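Toxin protein (Yersinia entomophaga, PDB 6AQK) probably acts as an insecticidal ADP-ribosyltransferase toxin, transferring ADP-ribose from NAD+ to a target in the host cell. Local coordinates at residues S157-E168 with S217-P228. Numbering follows the deposited sequence.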
loop_
_atom_site.group_PDB
_atom_site.type_symbol
_atom_site.label_atom_id
_atom_site.label_comp_id
_atom_site.label_asym_id
_atom_site.label_seq_id
_atom_site.Cartn_x
_atom_site.Cartn_y
_atom_site.Cartn_z
ATOM N N SER A 157 3.746 7.859 11.750
ATOM C CA SER A 157 4.850 7.900 12.724
ATOM C C SER A 157 4.838 6.832 13.812
ATOM O O SER A 157 5.913 6.519 14.336
ATOM C CB SER A 157 4.933 9.304 13.399
ATOM O OG SER A 157 3.766 9.437 14.180
ATOM N N GLY A 158 3.672 6.278 14.133
ATOM C CA GLY A 158 3.610 5.258 15.127
ATOM C C GLY A 158 3.637 3.823 14.629
ATOM O O GLY A 158 3.563 2.937 15.438
ATOM N N LYS A 159 3.735 3.601 13.300
ATOM C CA LYS A 159 3.711 2.270 12.701
ATOM C C LYS A 159 5.021 1.558 12.804
ATOM O O LYS A 159 6.084 2.182 12.724
ATOM C CB LYS A 159 3.326 2.364 11.212
ATOM C CG LYS A 159 1.978 2.972 11.010
ATOM C CD LYS A 159 0.924 1.943 11.156
ATOM C CE LYS A 159 -0.476 2.457 10.749
ATOM N NZ LYS A 159 -0.857 3.503 11.713
ATOM N N THR A 160 4.940 0.241 12.926
ATOM C CA THR A 160 6.120 -0.578 13.091
ATOM C C THR A 160 7.038 -0.532 11.863
ATOM O O THR A 160 8.286 -0.599 11.985
ATOM C CB THR A 160 5.739 -2.017 13.513
ATOM O OG1 THR A 160 4.943 -1.951 14.698
ATOM C CG2 THR A 160 6.963 -2.894 13.771
ATOM N N ILE A 161 6.439 -0.479 10.677
ATOM C CA ILE A 161 7.189 -0.505 9.421
ATOM C C ILE A 161 6.940 0.830 8.726
ATOM O O ILE A 161 5.810 1.327 8.647
ATOM C CB ILE A 161 6.698 -1.670 8.524
ATOM C CG1 ILE A 161 6.928 -2.986 9.276
ATOM C CG2 ILE A 161 7.396 -1.677 7.161
ATOM C CD1 ILE A 161 6.190 -4.176 8.758
ATOM N N MET A 162 8.000 1.429 8.215
ATOM C CA MET A 162 7.850 2.617 7.408
ATOM C C MET A 162 8.524 2.384 6.056
ATOM O O MET A 162 9.664 1.931 5.985
ATOM C CB MET A 162 8.452 3.870 8.038
ATOM C CG MET A 162 8.122 5.144 7.278
ATOM S SD MET A 162 9.042 6.651 7.804
ATOM C CE MET A 162 10.515 6.345 6.884
ATOM N N TRP A 163 7.837 2.725 4.986
ATOM C CA TRP A 163 8.451 2.791 3.691
ATOM C C TRP A 163 8.937 4.207 3.395
ATOM O O TRP A 163 8.278 5.179 3.699
ATOM C CB TRP A 163 7.437 2.453 2.605
ATOM C CG TRP A 163 6.621 1.208 2.724
ATOM C CD1 TRP A 163 5.610 0.956 3.603
ATOM C CD2 TRP A 163 6.669 0.033 1.829
ATOM N NE1 TRP A 163 5.033 -0.271 3.345
ATOM C CE2 TRP A 163 5.648 -0.854 2.265
ATOM C CE3 TRP A 163 7.464 -0.347 0.746
ATOM C CZ2 TRP A 163 5.389 -2.057 1.625
ATOM C CZ3 TRP A 163 7.187 -1.532 0.102
ATOM C CH2 TRP A 163 6.178 -2.394 0.574
ATOM N N HIS A 164 10.088 4.296 2.748
ATOM C CA HIS A 164 10.615 5.561 2.284
ATOM C C HIS A 164 10.773 5.412 0.798
ATOM O O HIS A 164 11.647 4.680 0.322
ATOM C CB HIS A 164 11.962 5.851 2.937
ATOM C CG HIS A 164 12.558 7.144 2.508
ATOM N ND1 HIS A 164 13.835 7.511 2.839
ATOM C CD2 HIS A 164 12.051 8.149 1.753
ATOM C CE1 HIS A 164 14.088 8.707 2.336
ATOM N NE2 HIS A 164 13.016 9.119 1.679
ATOM N N PHE A 165 9.893 6.108 0.089
ATOM C CA PHE A 165 9.791 6.065 -1.366
ATOM C C PHE A 165 10.543 7.205 -2.007
ATOM O O PHE A 165 10.363 8.365 -1.663
ATOM C CB PHE A 165 8.356 6.137 -1.762
ATOM C CG PHE A 165 7.591 4.878 -1.406
ATOM C CD1 PHE A 165 7.951 3.642 -1.933
ATOM C CD2 PHE A 165 6.508 4.942 -0.563
ATOM C CE1 PHE A 165 7.284 2.484 -1.567
ATOM C CE2 PHE A 165 5.874 3.803 -0.186
ATOM C CZ PHE A 165 6.210 2.607 -0.702
ATOM N N ASP A 166 11.427 6.817 -2.906
ATOM C CA ASP A 166 12.054 7.736 -3.872
ATOM C C ASP A 166 11.225 7.727 -5.159
ATOM O O ASP A 166 11.101 6.697 -5.817
ATOM C CB ASP A 166 13.499 7.252 -4.100
ATOM C CG ASP A 166 14.245 8.050 -5.138
ATOM O OD1 ASP A 166 13.804 9.161 -5.485
ATOM O OD2 ASP A 166 15.310 7.557 -5.593
ATOM N N LEU A 167 10.674 8.881 -5.504
ATOM C CA LEU A 167 9.800 8.963 -6.687
ATOM C C LEU A 167 10.629 9.261 -7.935
ATOM O O LEU A 167 11.149 10.304 -8.036
ATOM C CB LEU A 167 8.735 10.000 -6.464
ATOM C CG LEU A 167 7.484 9.504 -5.762
ATOM C CD1 LEU A 167 7.704 8.575 -4.597
ATOM C CD2 LEU A 167 6.581 10.676 -5.402
ATOM N N GLU A 168 10.693 8.349 -8.893
ATOM C CA GLU A 168 11.505 8.607 -10.129
ATOM C C GLU A 168 10.619 9.464 -11.054
ATOM O O GLU A 168 9.396 9.302 -11.046
ATOM C CB GLU A 168 11.839 7.332 -10.846
ATOM C CG GLU A 168 12.881 6.467 -10.128
ATOM C CD GLU A 168 13.334 5.266 -10.975
ATOM O OE1 GLU A 168 12.760 4.951 -12.066
ATOM O OE2 GLU A 168 14.289 4.608 -10.523
ATOM N N SER A 217 9.305 4.827 16.731
ATOM C CA SER A 217 8.422 3.698 16.690
ATOM C C SER A 217 8.629 2.706 15.547
ATOM O O SER A 217 8.151 1.590 15.646
ATOM C CB SER A 217 6.992 4.196 16.667
ATOM O OG SER A 217 6.766 5.176 17.622
ATOM N N HIS A 218 9.377 3.064 14.475
ATOM C CA HIS A 218 9.597 2.116 13.379
ATOM C C HIS A 218 10.707 1.116 13.774
ATOM O O HIS A 218 11.820 1.489 14.088
ATOM C CB HIS A 218 10.030 2.868 12.091
ATOM C CG HIS A 218 9.198 4.065 11.780
ATOM N ND1 HIS A 218 7.821 4.033 11.825
ATOM C CD2 HIS A 218 9.533 5.335 11.427
ATOM C CE1 HIS A 218 7.344 5.226 11.527
ATOM N NE2 HIS A 218 8.363 6.043 11.295
ATOM N N ARG A 219 10.431 -0.158 13.683
ATOM C CA ARG A 219 11.478 -1.185 13.766
ATOM C C ARG A 219 12.054 -1.543 12.403
ATOM O O ARG A 219 13.143 -2.109 12.326
ATOM C CB ARG A 219 10.953 -2.453 14.529
ATOM C CG ARG A 219 10.296 -2.137 15.889
ATOM C CD ARG A 219 11.341 -1.923 17.005
ATOM N NE ARG A 219 12.235 -0.764 16.900
ATOM C CZ ARG A 219 11.920 0.492 17.265
ATOM N NH1 ARG A 219 12.799 1.464 17.096
ATOM N NH2 ARG A 219 10.718 0.820 17.753
ATOM N N TYR A 220 11.313 -1.304 11.321
ATOM C CA TYR A 220 11.735 -1.693 9.978
ATOM C C TYR A 220 11.467 -0.551 8.978
ATOM O O TYR A 220 10.411 0.080 9.013
ATOM C CB TYR A 220 10.986 -2.939 9.465
ATOM C CG TYR A 220 11.296 -4.078 10.351
ATOM C CD1 TYR A 220 12.492 -4.748 10.205
ATOM C CD2 TYR A 220 10.478 -4.390 11.426
ATOM C CE1 TYR A 220 12.853 -5.758 11.072
ATOM C CE2 TYR A 220 10.824 -5.401 12.343
ATOM C CZ TYR A 220 12.038 -6.070 12.143
ATOM O OH TYR A 220 12.487 -7.081 12.985
ATOM N N ILE A 221 12.468 -0.295 8.147
ATOM C CA ILE A 221 12.393 0.637 7.042
ATOM C C ILE A 221 12.561 -0.083 5.722
ATOM O O ILE A 221 13.534 -0.834 5.502
ATOM C CB ILE A 221 13.450 1.756 7.129
ATOM C CG1 ILE A 221 13.471 2.393 8.554
ATOM C CG2 ILE A 221 13.193 2.795 6.017
ATOM C CD1 ILE A 221 12.205 3.148 9.009
ATOM N N ILE A 222 11.595 0.120 4.855
ATOM C CA ILE A 222 11.703 -0.363 3.479
ATOM C C ILE A 222 11.999 0.840 2.599
ATOM O O ILE A 222 11.200 1.703 2.469
ATOM C CB ILE A 222 10.440 -1.072 3.007
ATOM C CG1 ILE A 222 10.016 -2.166 4.005
ATOM C CG2 ILE A 222 10.678 -1.595 1.618
ATOM C CD1 ILE A 222 8.628 -2.706 3.689
ATOM N N LYS A 223 13.164 0.866 1.950
ATOM C CA LYS A 223 13.480 1.844 0.929
ATOM C C LYS A 223 13.166 1.249 -0.446
ATOM O O LYS A 223 13.604 0.158 -0.774
ATOM C CB LYS A 223 14.973 2.191 0.963
ATOM C CG LYS A 223 15.348 2.804 2.306
ATOM C CD LYS A 223 16.719 3.469 2.336
ATOM C CE LYS A 223 16.782 4.760 1.532
ATOM N NZ LYS A 223 18.237 5.145 1.440
ATOM N N ALA A 224 12.449 2.026 -1.243
ATOM C CA ALA A 224 12.018 1.631 -2.557
ATOM C C ALA A 224 11.893 2.810 -3.487
ATOM O O ALA A 224 11.702 3.950 -3.055
ATOM C CB ALA A 224 10.684 0.922 -2.460
ATOM N N ARG A 225 11.975 2.533 -4.793
ATOM C CA ARG A 225 11.827 3.516 -5.825
ATOM C C ARG A 225 10.560 3.296 -6.517
ATOM O O ARG A 225 10.240 2.151 -6.831
ATOM C CB ARG A 225 12.950 3.386 -6.847
ATOM C CG ARG A 225 14.330 3.300 -6.222
ATOM C CD ARG A 225 15.469 3.102 -7.256
ATOM N NE ARG A 225 15.552 4.157 -8.266
ATOM C CZ ARG A 225 15.978 5.409 -8.060
ATOM N NH1 ARG A 225 16.355 5.820 -6.856
ATOM N NH2 ARG A 225 16.015 6.274 -9.075
ATOM N N MET A 226 9.798 4.369 -6.718
ATOM C CA MET A 226 8.536 4.246 -7.504
ATOM C C MET A 226 8.937 4.472 -8.980
ATOM O O MET A 226 9.544 5.452 -9.291
ATOM C CB MET A 226 7.526 5.263 -7.024
ATOM C CG MET A 226 7.166 5.092 -5.552
ATOM S SD MET A 226 6.400 3.480 -5.288
ATOM C CE MET A 226 5.079 3.856 -4.129
ATOM N N LEU A 227 8.628 3.522 -9.831
ATOM C CA LEU A 227 9.138 3.485 -11.222
ATOM C C LEU A 227 8.113 4.070 -12.170
ATOM O O LEU A 227 6.918 4.103 -11.830
ATOM C CB LEU A 227 9.401 2.035 -11.648
ATOM C CG LEU A 227 10.326 1.202 -10.725
ATOM C CD1 LEU A 227 10.511 -0.248 -11.174
ATOM C CD2 LEU A 227 11.652 1.911 -10.585
ATOM N N PRO A 228 8.582 4.488 -13.368
ATOM C CA PRO A 228 7.707 5.135 -14.322
ATOM C C PRO A 228 6.626 4.226 -14.775
ATOM O O PRO A 228 6.806 2.988 -14.767
ATOM C CB PRO A 228 8.626 5.588 -15.462
ATOM C CG PRO A 228 9.997 5.597 -14.898
ATOM C CD PRO A 228 10.011 4.586 -13.770
HETATM O O HOH W 1 8.415 6.354 14.605
#
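Glu-168 OE2 accepts from Arg-225 NE through its anti lone pair at 2.6 Å, lying 19° out of the guanidinium plane; NH2 adds a weak bond. Asp-166 OD2 probably pairs with NH1 of the same arginine, though its modelled place is doubtful. At the other end, His-218 ND1 donates to Lys-159 O at 2.7 Å, the acceptor only 8° out of the imidazole plane, and this bond fixes the ring's rotation. The ring lies between a water, itself bridging Ser-157 O and Ser-217 N, and Met-162 CB over the opposite face. Between these ends, strands 161-167 and 220-226 pair in parallel, each alternate residue of 161-167 bonding both neighbours of its partner, from Met-162 N to Tyr-220 O (2.9 Å) through Met-226 N to Asp-166 O (2.8 Å). Two CH-pi contacts form beside them: Ile-222 CD1 sits 3.7 Å from the centroid of the Trp-163 six-membered ring, and the Met-226 chain, bent at chi2 (-62°) and chi3, brings CE over Phe-165, a Met-aromatic contact. The face of Trp-163, Phe-165, Ile-222 and Met-226 in this mixed sheet is thus apolar; the other mixes Met-162 and Ile-221 with polar or charged His-164, Lys-223, Asp-166 and Arg-225.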